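Local coordinates for protein beta-galactosidase (PDB 3TTY) that hydrolyses terminal beta-galactosidic bonds as a TIM-barrel glycoside hydrolase and binds galactose in its pocket, at residues Lys8-Gly13 with Ala339-Phe344; Pro119-Tyr124 with Leu230-Met235; Ser395-Ala400 with Asn438-Met443; Asp518-Gly523 with Ile545-Ile550. All blocks are in the same frame, centred on the assembly; numbering follows the deposited sequence.

Interaction 1: residues Lys8-Gly13 with Ala339-Phe344; sequences KIWYGG and ADTVMF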
loop_
_atom_site.group_PDB
_atom_site.type_symbol
_atom_site.label_atom_id
_atom_site.label_comp_id
_atom_site.label_asym_id
_atom_site.label_seq_id
_atom_site.Cartn_x
_atom_site.Cartn_y
_atom_site.Cartn_z
ATOM N N LYS A 8 -7.778 26.806 40.218
ATOM C CA LYS A 8 -6.661 27.224 39.379
ATOM C C LYS A 8 -6.681 26.400 38.103
ATOM O O LYS A 8 -7.541 25.543 37.921
ATOM C CB LYS A 8 -5.307 27.060 40.110
ATOM C CG LYS A 8 -5.068 25.673 40.735
ATOM C CD LYS A 8 -3.724 25.581 41.459
ATOM C CE LYS A 8 -2.526 25.745 40.492
ATOM N NZ LYS A 8 -2.294 24.536 39.641
ATOM N N ILE A 9 -5.737 26.668 37.214
ATOM C CA ILE A 9 -5.517 25.811 36.061
ATOM C C ILE A 9 -4.848 24.540 36.566
ATOM O O ILE A 9 -3.682 24.564 36.951
ATOM C CB ILE A 9 -4.630 26.516 35.029
ATOM C CG1 ILE A 9 -5.358 27.761 34.499
ATOM C CG2 ILE A 9 -4.267 25.567 33.897
ATOM C CD1 ILE A 9 -4.497 28.703 33.728
ATOM N N TRP A 10 -5.598 23.442 36.604
ATOM C CA TRP A 10 -5.050 22.170 37.079
ATOM C C TRP A 10 -3.749 21.803 36.357
ATOM O O TRP A 10 -3.570 22.094 35.172
ATOM C CB TRP A 10 -6.064 21.030 36.903
ATOM C CG TRP A 10 -7.419 21.320 37.488
ATOM C CD1 TRP A 10 -7.807 22.447 38.146
ATOM C CD2 TRP A 10 -8.560 20.462 37.458
ATOM N NE1 TRP A 10 -9.119 22.348 38.527
ATOM C CE2 TRP A 10 -9.604 21.137 38.120
ATOM C CE3 TRP A 10 -8.798 19.187 36.941
ATOM C CZ2 TRP A 10 -10.871 20.579 38.279
ATOM C CZ3 TRP A 10 -10.054 18.637 37.095
ATOM C CH2 TRP A 10 -11.076 19.332 37.762
ATOM N N TYR A 11 -2.850 21.145 37.074
ATOM C CA TYR A 11 -1.561 20.779 36.506
ATOM C C TYR A 11 -1.135 19.396 36.987
ATOM O O TYR A 11 -0.958 19.173 38.188
ATOM C CB TYR A 11 -0.512 21.825 36.881
ATOM C CG TYR A 11 0.736 21.741 36.052
ATOM C CD1 TYR A 11 0.675 21.830 34.662
ATOM C CD2 TYR A 11 1.979 21.576 36.654
ATOM C CE1 TYR A 11 1.816 21.756 33.899
ATOM C CE2 TYR A 11 3.123 21.498 35.906
ATOM C CZ TYR A 11 3.048 21.591 34.528
ATOM O OH TYR A 11 4.205 21.517 33.783
ATOM N N GLY A 12 -0.968 18.467 36.053
ATOM C CA GLY A 12 -0.717 17.076 36.398
ATOM C C GLY A 12 -1.032 16.191 35.208
ATOM O O GLY A 12 -0.739 16.565 34.074
ATOM N N GLY A 13 -1.627 15.024 35.449
ATOM C CA GLY A 13 -2.032 14.159 34.345
ATOM C C GLY A 13 -2.087 12.684 34.682
ATOM O O GLY A 13 -2.168 12.304 35.856
ATOM N N ALA A 339 -8.916 26.246 27.380
ATOM C CA ALA A 339 -8.522 25.209 28.333
ATOM C C ALA A 339 -8.347 25.771 29.743
ATOM O O ALA A 339 -7.662 26.768 29.935
ATOM C CB ALA A 339 -7.237 24.516 27.868
ATOM N N ASP A 340 -8.972 25.130 30.724
ATOM C CA ASP A 340 -8.852 25.547 32.119
ATOM C C ASP A 340 -8.076 24.523 32.939
ATOM O O ASP A 340 -8.094 24.544 34.170
ATOM C CB ASP A 340 -10.229 25.808 32.743
ATOM C CG ASP A 340 -10.729 27.222 32.486
ATOM O OD1 ASP A 340 -10.034 27.968 31.765
ATOM O OD2 ASP A 340 -11.818 27.580 32.997
ATOM N N THR A 341 -7.415 23.613 32.239
ATOM C CA THR A 341 -6.455 22.717 32.858
ATOM C C THR A 341 -5.322 22.514 31.864
ATOM O O THR A 341 -5.521 22.650 30.652
ATOM C CB THR A 341 -7.064 21.331 33.182
ATOM O OG1 THR A 341 -7.276 20.612 31.967
ATOM C CG2 THR A 341 -8.374 21.458 33.916
ATOM N N VAL A 342 -4.131 22.217 32.364
ATOM C CA VAL A 342 -3.109 21.625 31.505
ATOM C C VAL A 342 -2.548 20.351 32.133
ATOM O O VAL A 342 -1.896 20.372 33.179
ATOM C CB VAL A 342 -2.001 22.624 31.022
ATOM C CG1 VAL A 342 -2.382 24.066 31.302
ATOM C CG2 VAL A 342 -0.660 22.273 31.589
ATOM N N MET A 343 -2.840 19.231 31.486
ATOM C CA MET A 343 -2.496 17.931 32.025
ATOM C C MET A 343 -1.790 17.080 30.973
ATOM O O MET A 343 -1.977 17.279 29.767
ATOM C CB MET A 343 -3.747 17.265 32.575
ATOM C CG MET A 343 -4.368 18.091 33.681
ATOM S SD MET A 343 -6.092 17.750 34.072
ATOM C CE MET A 343 -6.062 16.013 34.539
ATOM N N PHE A 344 -0.962 16.153 31.444
ATOM C CA PHE A 344 -0.064 15.385 30.587
ATOM C C PHE A 344 -0.453 13.920 30.517
ATOM O O PHE A 344 -1.049 13.372 31.457
ATOM C CB PHE A 344 1.372 15.392 31.167
ATOM C CG PHE A 344 2.024 16.748 31.219
ATOM C CD1 PHE A 344 2.437 17.383 30.050
ATOM C CD2 PHE A 344 2.259 17.370 32.442
ATOM C CE1 PHE A 344 3.045 18.628 30.086
ATOM C CE2 PHE A 344 2.871 18.622 32.497
ATOM C CZ PHE A 344 3.265 19.253 31.315
HETATM O O HOH W 1 -9.795 25.095 36.422
#
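The carbonyl oxygen of Gly-12 receives the amide of Phe-344 at 2.7 Å from N to O, and also meets the CA of Met-343. This grip belongs to the seam of the TIM barrel, where the first strand, 10-14, runs parallel to the eighth, 339-344, and closes the eight-stranded cylinder. Two residues back along each strand, Val-342 N donates to Trp-10 O at 2.9 Å and 160°. Backbone bonds from Tyr-11 and Gly-13 to Val-39 continue the sheet on the far side of strand 10-14.

On one face of the sheet, CG2 of Thr-341 sits over the rim of the Trp-10 indole, while SD of Met-343 reaches the edge of that ring. Tyr-11, Val-342 and Phe-344 share the other face, toward helix 371-386. With CG of Tyr-11 anti to the backbone N (chi1 -164°), the phenol swings across its neighbour strand. CG2 of Val-342 then lies in the ring plane at its edge, 3.4 Å from CD1 of Tyr-11, and the phenol reaches Phe-344 with the ring planes 70° apart. Its OH bonds Cys-376 O in helix 371-386. Were Tyr-11 an alanine, the space beside Val-342 and Phe-344 would probably be left unfilled and Cys-376 O would lose this partner. The same OH of Tyr-11 also rests at the edge of the Phe-344 ring, 3.4 Å from CE2.

Interaction 2: residues Pro119-Tyr124 with Leu230-Met235; sequences PTYRKY and LECFKM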
loop_
_atom_site.group_PDB
_atom_site.type_symbol
_atom_site.label_atom_id
_atom_site.label_comp_id
_atom_site.label_asym_id
_atom_site.label_seq_id
_atom_site.Cartn_x
_atom_site.Cartn_y
_atom_site.Cartn_z
ATOM N N PRO A 119 -23.372 -7.266 25.435
ATOM C CA PRO A 119 -24.074 -7.406 26.714
ATOM C C PRO A 119 -23.093 -7.607 27.872
ATOM O O PRO A 119 -23.318 -7.120 28.982
ATOM C CB PRO A 119 -24.939 -8.665 26.518
ATOM C CG PRO A 119 -24.971 -8.905 25.042
ATOM C CD PRO A 119 -23.700 -8.347 24.486
ATOM N N THR A 120 -22.013 -8.328 27.627
ATOM C CA THR A 120 -21.037 -8.550 28.685
ATOM C C THR A 120 -20.338 -7.258 29.082
ATOM O O THR A 120 -20.291 -6.906 30.254
ATOM C CB THR A 120 -20.016 -9.605 28.300
ATOM O OG1 THR A 120 -20.692 -10.858 28.179
ATOM C CG2 THR A 120 -18.922 -9.699 29.362
ATOM N N TYR A 121 -19.829 -6.539 28.093
ATOM C CA TYR A 121 -19.147 -5.278 28.345
ATOM C C TYR A 121 -20.039 -4.264 29.074
ATOM O O TYR A 121 -19.604 -3.601 30.014
ATOM C CB TYR A 121 -18.643 -4.682 27.035
ATOM C CG TYR A 121 -18.010 -3.325 27.207
ATOM C CD1 TYR A 121 -16.772 -3.192 27.802
ATOM C CD2 TYR A 121 -18.651 -2.178 26.768
ATOM C CE1 TYR A 121 -16.184 -1.960 27.957
ATOM C CE2 TYR A 121 -18.073 -0.932 26.932
ATOM C CZ TYR A 121 -16.844 -0.830 27.530
ATOM O OH TYR A 121 -16.259 0.401 27.698
ATOM N N ARG A 122 -21.279 -4.125 28.627
ATOM C CA ARG A 122 -22.179 -3.171 29.256
ATOM C C ARG A 122 -22.511 -3.587 30.685
ATOM O O ARG A 122 -22.556 -2.745 31.574
ATOM C CB ARG A 122 -23.443 -2.963 28.428
ATOM C CG ARG A 122 -23.187 -2.175 27.156
ATOM C CD ARG A 122 -24.438 -1.455 26.706
ATOM N NE ARG A 122 -24.310 -0.901 25.362
ATOM C CZ ARG A 122 -25.203 -0.085 24.808
ATOM N NH1 ARG A 122 -26.283 0.269 25.502
ATOM N NH2 ARG A 122 -25.016 0.382 23.570
ATOM N N LYS A 123 -22.714 -4.885 30.904
ATOM C CA LYS A 123 -22.951 -5.411 32.254
ATOM C C LYS A 123 -21.810 -5.086 33.224
ATOM O O LYS A 123 -22.032 -4.500 34.279
ATOM C CB LYS A 123 -23.210 -6.927 32.223
ATOM C CG LYS A 123 -23.394 -7.569 33.587
ATOM C CD LYS A 123 -23.715 -9.051 33.457
ATOM C CE LYS A 123 -23.688 -9.754 34.812
ATOM N NZ LYS A 123 -23.955 -11.236 34.692
ATOM N N TYR A 124 -20.583 -5.447 32.876
ATOM C CA TYR A 124 -19.492 -5.257 33.837
ATOM C C TYR A 124 -18.943 -3.831 33.892
ATOM O O TYR A 124 -18.456 -3.392 34.932
ATOM C CB TYR A 124 -18.386 -6.285 33.617
ATOM C CG TYR A 124 -18.858 -7.679 33.922
ATOM C CD1 TYR A 124 -19.167 -8.049 35.229
ATOM C CD2 TYR A 124 -19.024 -8.621 32.908
ATOM C CE1 TYR A 124 -19.610 -9.325 35.526
ATOM C CE2 TYR A 124 -19.470 -9.913 33.198
ATOM C CZ TYR A 124 -19.767 -10.256 34.511
ATOM O OH TYR A 124 -20.218 -11.526 34.820
ATOM N N LEU A 230 -21.577 6.276 22.352
ATOM C CA LEU A 230 -22.115 7.321 23.216
ATOM C C LEU A 230 -23.008 6.715 24.298
ATOM O O LEU A 230 -22.961 7.130 25.461
ATOM C CB LEU A 230 -22.878 8.372 22.411
ATOM C CG LEU A 230 -23.399 9.582 23.212
ATOM C CD1 LEU A 230 -22.301 10.248 24.034
ATOM C CD2 LEU A 230 -24.058 10.613 22.289
ATOM N N GLU A 231 -23.813 5.722 23.918
ATOM C CA GLU A 231 -24.652 5.018 24.880
ATOM C C GLU A 231 -23.793 4.425 25.998
ATOM O O GLU A 231 -24.153 4.484 27.178
ATOM C CB GLU A 231 -25.451 3.914 24.194
ATOM C CG GLU A 231 -26.698 4.398 23.455
ATOM C CD GLU A 231 -27.672 5.111 24.390
ATOM O OE1 GLU A 231 -28.035 4.517 25.427
ATOM O OE2 GLU A 231 -28.054 6.273 24.100
ATOM N N CYS A 232 -22.660 3.840 25.631
ATOM C CA CYS A 232 -21.759 3.309 26.655
ATOM C C CYS A 232 -21.327 4.416 27.618
ATOM O O CYS A 232 -21.427 4.257 28.832
ATOM C CB CYS A 232 -20.550 2.608 26.032
ATOM S SG CYS A 232 -20.985 1.100 25.117
ATOM N N PHE A 233 -20.878 5.548 27.086
ATOM C CA PHE A 233 -20.505 6.671 27.947
ATOM C C PHE A 233 -21.617 7.060 28.916
ATOM O O PHE A 233 -21.399 7.145 30.135
ATOM C CB PHE A 233 -20.109 7.900 27.135
ATOM C CG PHE A 233 -19.964 9.144 27.976
ATOM C CD1 PHE A 233 -18.853 9.318 28.788
ATOM C CD2 PHE A 233 -20.947 10.123 27.971
ATOM C CE1 PHE A 233 -18.716 10.445 29.579
ATOM C CE2 PHE A 233 -20.823 11.265 28.751
ATOM C CZ PHE A 233 -19.711 11.432 29.558
ATOM N N LYS A 234 -22.803 7.300 28.357
ATOM C CA LYS A 234 -23.971 7.717 29.124
ATOM C C LYS A 234 -24.338 6.698 30.182
ATOM O O LYS A 234 -24.708 7.057 31.301
ATOM C CB LYS A 234 -25.178 7.955 28.211
ATOM C CG LYS A 234 -24.909 8.930 27.065
ATOM C CD LYS A 234 -26.200 9.520 26.467
ATOM C CE LYS A 234 -27.290 8.469 26.296
ATOM N NZ LYS A 234 -28.499 9.012 25.620
ATOM N N MET A 235 -24.242 5.426 29.822
ATOM C CA MET A 235 -24.524 4.361 30.760
ATOM C C MET A 235 -23.637 4.470 32.007
ATOM O O MET A 235 -24.122 4.297 33.123
ATOM C CB MET A 235 -24.355 2.996 30.091
ATOM C CG MET A 235 -24.470 1.823 31.051
ATOM S SD MET A 235 -23.804 0.285 30.355
ATOM C CE MET A 235 -22.032 0.565 30.506
HETATM O O HOH W 2 -28.490 1.813 24.876
#
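Helices 119-135 and 215-243 run in nearly the same direction here, their local axes 24° apart and no nearer than 10.8 Å, so long side chains must bridge the space between them. Arg-122, whose side chain lies about 9 Å from the bound zinc ion, does most of this work. Its chain, extended from CG to NE, carries the guanidinium across to the second helix, where NH2 lies 3.6 Å from CB of Glu-231. The charged ends do not meet directly: a water in the guanidinium plane accepts from NH1 of Arg-122 and donates to OE1 of Glu-231, both at 2.8 Å. The direct salt-bridge partner of Glu-231 is Lys-234, through OE2. NE of Arg-122 is held by the carbonyl of Pro-116.

Met-235, bent at its last torsion (chi3 76°), brings SD to 3.8 Å from CB of Arg-122 and to the carbonyl oxygen of that residue. SG of Cys-232 lies at the edge of the Tyr-121 ring, 4.0 Å from CE2, a Cys sulfur-aromatic contact. Shortening Arg-122 to a serine is likely to break the water link to Glu-231, leaving that carboxylate to Lys-234, and to strip Met-235 of packing. Such side-chain bridging joins neighbouring helices packed round the outside of the TIM barrel.

Interaction 3: residues Ser395-Ala400 with Asn438-Met443; sequences SEAKVA and NIQTDM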
loop_
_atom_site.group_PDB
_atom_site.type_symbol
_atom_site.label_atom_id
_atom_site.label_comp_id
_atom_site.label_asym_id
_atom_site.label_seq_id
_atom_site.Cartn_x
_atom_site.Cartn_y
_atom_site.Cartn_z
ATOM N N SER A 395 -14.592 33.286 24.879
ATOM C CA SER A 395 -14.400 33.975 23.608
ATOM C C SER A 395 -15.547 34.937 23.335
ATOM O O SER A 395 -16.704 34.631 23.632
ATOM C CB SER A 395 -14.315 32.975 22.448
ATOM O OG SER A 395 -14.447 33.652 21.205
ATOM N N GLU A 396 -15.221 36.093 22.763
ATOM C CA GLU A 396 -16.235 37.036 22.291
ATOM C C GLU A 396 -16.087 37.279 20.796
ATOM O O GLU A 396 -16.334 38.375 20.295
ATOM C CB GLU A 396 -16.209 38.338 23.111
ATOM C CG GLU A 396 -16.869 38.138 24.484
ATOM C CD GLU A 396 -16.913 39.383 25.350
ATOM O OE1 GLU A 396 -16.451 40.461 24.904
ATOM O OE2 GLU A 396 -17.414 39.271 26.493
ATOM N N ALA A 397 -15.687 36.221 20.095
ATOM C CA ALA A 397 -15.557 36.224 18.645
ATOM C C ALA A 397 -16.778 36.819 17.968
ATOM O O ALA A 397 -17.908 36.635 18.437
ATOM C CB ALA A 397 -15.320 34.810 18.132
ATOM N N LYS A 398 -16.535 37.532 16.868
ATOM C CA LYS A 398 -17.597 38.059 16.012
ATOM C C LYS A 398 -17.576 37.293 14.709
ATOM O O LYS A 398 -18.417 37.508 13.842
ATOM C CB LYS A 398 -17.395 39.552 15.704
ATOM C CG LYS A 398 -17.413 40.473 16.907
ATOM C CD LYS A 398 -18.684 40.335 17.706
ATOM C CE LYS A 398 -18.668 41.294 18.893
ATOM N NZ LYS A 398 -18.415 42.715 18.469
ATOM N N VAL A 399 -16.593 36.412 14.565
ATOM C CA VAL A 399 -16.488 35.595 13.368
ATOM C C VAL A 399 -16.582 34.115 13.756
ATOM O O VAL A 399 -15.925 33.675 14.703
ATOM C CB VAL A 399 -15.161 35.878 12.625
ATOM C CG1 VAL A 399 -15.014 34.980 11.401
ATOM C CG2 VAL A 399 -15.064 37.357 12.247
ATOM N N ALA A 400 -17.403 33.353 13.033
ATOM C CA ALA A 400 -17.563 31.921 13.292
ATOM C C ALA A 400 -17.258 31.096 12.049
ATOM O O ALA A 400 -17.515 31.537 10.927
ATOM C CB ALA A 400 -18.952 31.616 13.783
ATOM N N ASN A 438 -5.102 37.558 13.465
ATOM C CA ASN A 438 -5.506 37.673 14.859
ATOM C C ASN A 438 -6.976 38.098 14.980
ATOM O O ASN A 438 -7.354 38.849 15.883
ATOM C CB ASN A 438 -4.587 38.642 15.622
ATOM C CG ASN A 438 -3.112 38.242 15.546
ATOM O OD1 ASN A 438 -2.767 37.057 15.599
ATOM N ND2 ASN A 438 -2.238 39.231 15.414
ATOM N N ILE A 439 -7.800 37.620 14.055
ATOM C CA ILE A 439 -9.234 37.859 14.143
ATOM C C ILE A 439 -9.789 36.784 15.046
ATOM O O ILE A 439 -9.663 35.599 14.749
ATOM C CB ILE A 439 -9.941 37.756 12.767
ATOM C CG1 ILE A 439 -9.277 38.660 11.717
ATOM C CG2 ILE A 439 -11.421 38.088 12.906
ATOM C CD1 ILE A 439 -9.676 40.112 11.824
ATOM N N GLN A 440 -10.386 37.193 16.156
ATOM C CA GLN A 440 -10.938 36.246 17.110
ATOM C C GLN A 440 -12.061 35.457 16.447
ATOM O O GLN A 440 -12.988 36.037 15.882
ATOM C CB GLN A 440 -11.459 36.986 18.333
ATOM C CG GLN A 440 -12.028 36.078 19.408
ATOM C CD GLN A 440 -10.959 35.250 20.114
ATOM O OE1 GLN A 440 -9.752 35.513 19.985
ATOM N NE2 GLN A 440 -11.402 34.235 20.860
ATOM N N THR A 441 -11.974 34.134 16.512
ATOM C CA THR A 441 -12.909 33.281 15.795
ATOM C C THR A 441 -13.324 32.068 16.627
ATOM O O THR A 441 -12.534 31.536 17.413
ATOM C CB THR A 441 -12.277 32.770 14.493
ATOM O OG1 THR A 441 -11.120 32.004 14.825
ATOM C CG2 THR A 441 -11.831 33.913 13.623
ATOM N N ASP A 442 -14.571 31.646 16.461
ATOM C CA ASP A 442 -15.072 30.422 17.078
ATOM C C ASP A 442 -15.369 29.383 16.018
ATOM O O ASP A 442 -16.022 29.688 15.015
ATOM C CB ASP A 442 -16.392 30.673 17.800
ATOM C CG ASP A 442 -16.244 31.564 18.987
ATOM O OD1 ASP A 442 -15.111 31.679 19.504
ATOM O OD2 ASP A 442 -17.277 32.127 19.407
ATOM N N MET A 443 -14.921 28.154 16.259
ATOM C CA MET A 443 -15.399 27.006 15.504
ATOM C C MET A 443 -16.760 26.640 16.082
ATOM O O MET A 443 -16.910 26.544 17.301
ATOM C CB MET A 443 -14.429 25.833 15.643
ATOM C CG MET A 443 -13.052 26.094 15.057
ATOM S SD MET A 443 -13.114 26.360 13.281
ATOM C CE MET A 443 -14.088 24.941 12.782
HETATM O O HOH W 3 -14.120 38.439 16.096
#
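Ser-395 opens 395-400 with a hydroxyl that serves three partners. OG donates to OD1 of Asp-442 at 2.7 Å, using the syn lone pair of the carboxylate, and accepts from NE2 of Gln-440 at 3.1 Å along an almost straight N-H line (177°) in the amide plane. Its third partner is the backbone N of Ala-397, two residues on, which makes an ST turn. The hydroxyl reaches across because OG stands anti to the backbone N (chi1 166°). Asp-442 has further mates: Arg-295 forms a salt bridge with OD1, and Tyr-453 bonds OD2, so this buried carboxylate is probably kept charged. Gln-440 in turn gives its OE1 to the amide of Glu-621.

At Ala-397 the methyl CB packs against this polar cluster, 3.4 Å from OD1 of Asp-442, while CG of Gln-440 packs on its CA. A water then joins the next residue to 438-443, accepting from Lys-398 N and donating to Gln-440 O. Val-399 begins the strand proper: its carbonyl oxygen takes the amide of Asp-442 at 3.0 Å, and its CG2 meets CG2 of Ile-439 at 3.8 Å. Ala-400 lies level with Asp-442 in a parallel pair. Strand 399-402, helices 405-413 and 423-435, and the adjacent parallel strand 441-444 form a beta-alpha-beta unit at what is, within this chain, the edge of the mixed sheet in the trimerisation domain.

Interaction 4: residues Asp518-Gly523 with Ile545-Ile550; sequences DALLPG and ILCDVI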
loop_
_atom_site.group_PDB
_atom_site.type_symbol
_atom_site.label_atom_id
_atom_site.label_comp_id
_atom_site.label_asym_id
_atom_site.label_seq_id
_atom_site.Cartn_x
_atom_site.Cartn_y
_atom_site.Cartn_z
ATOM N N ASP A 518 -16.117 21.270 -11.940
ATOM C CA ASP A 518 -14.958 20.714 -12.626
ATOM C C ASP A 518 -13.821 20.336 -11.661
ATOM O O ASP A 518 -13.341 21.168 -10.891
ATOM C CB ASP A 518 -14.450 21.715 -13.654
ATOM C CG ASP A 518 -13.324 21.158 -14.492
ATOM O OD1 ASP A 518 -13.380 19.954 -14.822
ATOM O OD2 ASP A 518 -12.384 21.921 -14.803
ATOM N N ALA A 519 -13.397 19.076 -11.708
ATOM C CA ALA A 519 -12.275 18.613 -10.897
ATOM C C ALA A 519 -10.946 18.800 -11.640
ATOM O O ALA A 519 -10.772 18.306 -12.751
ATOM C CB ALA A 519 -12.467 17.155 -10.512
ATOM N N LEU A 520 -10.014 19.526 -11.031
ATOM C CA LEU A 520 -8.696 19.712 -11.640
ATOM C C LEU A 520 -7.765 18.534 -11.345
ATOM O O LEU A 520 -7.704 18.039 -10.212
ATOM C CB LEU A 520 -8.055 21.024 -11.163
ATOM C CG LEU A 520 -8.887 22.287 -11.424
ATOM C CD1 LEU A 520 -8.073 23.535 -11.127
ATOM C CD2 LEU A 520 -9.435 22.309 -12.855
ATOM N N LEU A 521 -7.043 18.085 -12.365
ATOM C CA LEU A 521 -6.014 17.078 -12.157
ATOM C C LEU A 521 -4.899 17.702 -11.315
ATOM O O LEU A 521 -4.741 18.923 -11.313
ATOM C CB LEU A 521 -5.485 16.572 -13.501
ATOM C CG LEU A 521 -6.163 15.327 -14.087
ATOM C CD1 LEU A 521 -7.681 15.467 -14.114
ATOM C CD2 LEU A 521 -5.629 15.018 -15.483
ATOM N N PRO A 522 -4.136 16.873 -10.580
ATOM C CA PRO A 522 -3.074 17.388 -9.698
ATOM C C PRO A 522 -2.088 18.308 -10.432
ATOM O O PRO A 522 -1.668 18.003 -11.549
ATOM C CB PRO A 522 -2.363 16.116 -9.213
ATOM C CG PRO A 522 -3.368 15.021 -9.371
ATOM C CD PRO A 522 -4.226 15.401 -10.549
ATOM N N GLY A 523 -1.746 19.436 -9.818
ATOM C CA GLY A 523 -0.825 20.376 -10.436
ATOM C C GLY A 523 -1.449 21.306 -11.469
ATOM O O GLY A 523 -0.757 22.124 -12.076
ATOM N N ILE A 545 -8.095 22.659 -7.207
ATOM C CA ILE A 545 -8.842 21.517 -6.703
ATOM C C ILE A 545 -10.185 21.357 -7.403
ATOM O O ILE A 545 -10.339 20.466 -8.236
ATOM C CB ILE A 545 -8.993 21.557 -5.183
ATOM C CG1 ILE A 545 -7.630 21.819 -4.535
ATOM C CG2 ILE A 545 -9.569 20.239 -4.680
ATOM C CD1 ILE A 545 -7.616 21.645 -3.019
ATOM N N LEU A 546 -11.152 22.210 -7.085
ATOM C CA LEU A 546 -12.432 22.166 -7.793
ATOM C C LEU A 546 -12.853 23.545 -8.268
ATOM O O LEU A 546 -12.608 24.535 -7.599
ATOM C CB LEU A 546 -13.531 21.550 -6.914
ATOM C CG LEU A 546 -13.468 20.034 -6.693
ATOM C CD1 LEU A 546 -13.960 19.651 -5.296
ATOM C CD2 LEU A 546 -14.239 19.280 -7.764
ATOM N N CYS A 547 -13.499 23.602 -9.425
ATOM C CA CYS A 547 -14.016 24.859 -9.950
ATOM C C CYS A 547 -15.500 24.721 -10.230
ATOM O O CYS A 547 -15.903 23.966 -11.115
ATOM C CB CYS A 547 -13.283 25.265 -11.231
ATOM S SG CYS A 547 -11.531 25.721 -11.015
ATOM N N ASP A 548 -16.313 25.444 -9.467
ATOM C CA ASP A 548 -17.744 25.511 -9.741
ATOM C C ASP A 548 -18.004 26.444 -10.920
ATOM O O ASP A 548 -17.488 27.557 -10.951
ATOM C CB ASP A 548 -18.483 26.036 -8.511
ATOM C CG ASP A 548 -19.527 25.066 -8.004
ATOM O OD1 ASP A 548 -19.817 24.081 -8.726
ATOM O OD2 ASP A 548 -20.065 25.296 -6.896
ATOM N N VAL A 549 -18.799 26.006 -11.892
ATOM C CA VAL A 549 -19.191 26.894 -12.996
ATOM C C VAL A 549 -20.567 27.436 -12.669
ATOM O O VAL A 549 -21.535 26.679 -12.670
ATOM C CB VAL A 549 -19.229 26.145 -14.336
ATOM C CG1 VAL A 549 -19.681 27.069 -15.470
ATOM C CG2 VAL A 549 -17.867 25.555 -14.635
ATOM N N ILE A 550 -20.668 28.726 -12.351
ATOM C CA ILE A 550 -21.920 29.246 -11.778
ATOM C C ILE A 550 -22.550 30.395 -12.562
ATOM O O ILE A 550 -21.914 30.973 -13.441
ATOM C CB ILE A 550 -21.710 29.705 -10.331
ATOM C CG1 ILE A 550 -20.898 31.001 -10.294
ATOM C CG2 ILE A 550 -20.993 28.625 -9.536
ATOM C CD1 ILE A 550 -20.696 31.529 -8.896
HETATM O O HOH W 4 -9.470 17.850 -8.054
#
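A two-stranded antiparallel sheet in the trimerisation domain, strands 512-519 and 546-552, ends in this contact. Asp-518 and Cys-547 form a hydrogen-bonded pair: Asp-518 N donates to Cys-547 O, and Cys-547 N returns the bond to Asp-518 O, each at 2.8 Å. Ala-519 and Leu-546 follow as a non-hydrogen-bonded pair. Beyond them Leu-520 N reaches Ile-545 O at 3.0 Å. That same oxygen also accepts from a water 2.8 Å away, which donates in addition to Leu-520 O and so ties 518-523 to 545-550 where the former leaves the sheet.

The side chains divide between the two faces. CD2 of Leu-546 lies against Ala-519, 3.8 Å from its CA and close to its methyl. On the face of Asp-518 and Cys-547, SG of Cys-547 is met at 4.1 Å by CD1 of Leu-520, from the loop that follows the strand, and Tyr-566 packs on both of these residues. CG of Asp-518, anti to its own amide nitrogen (chi1 -175°), brings the carboxylate to OH of Tyr-566 through OD2, and to Arg-323 and Ala-321 of a second subunit through OD1. Ala-519 O also bonds Ser-320 of that subunit. Backbone bonds thus fix the antiparallel pairing without using any side-chain polar group, while the Asp-518 carboxylate is shared between its own chain and the neighbouring subunit, whose arginine probably stabilises its charge.

Overall arrangement
Interactions 1 and 2 both belong to the TIM barrel: interaction 1 closes its wall of strands, and interaction 2, nested inside the chain loop thus closed, joins two of its outer helices about 28 Å away, centre to centre. The first is a buried seam of backbone bonds and aromatic packing; the second, only partly buried, has no direct hydrogen bond and relies on sulfur contacts and a water. Interactions 3 and 4 lie in the trimerisation domain, their centres about 30 Å apart. Both are buried strand pairings, but 3 is parallel with a polar side-chain network within one chain, whereas 4 is antiparallel and faces another subunit.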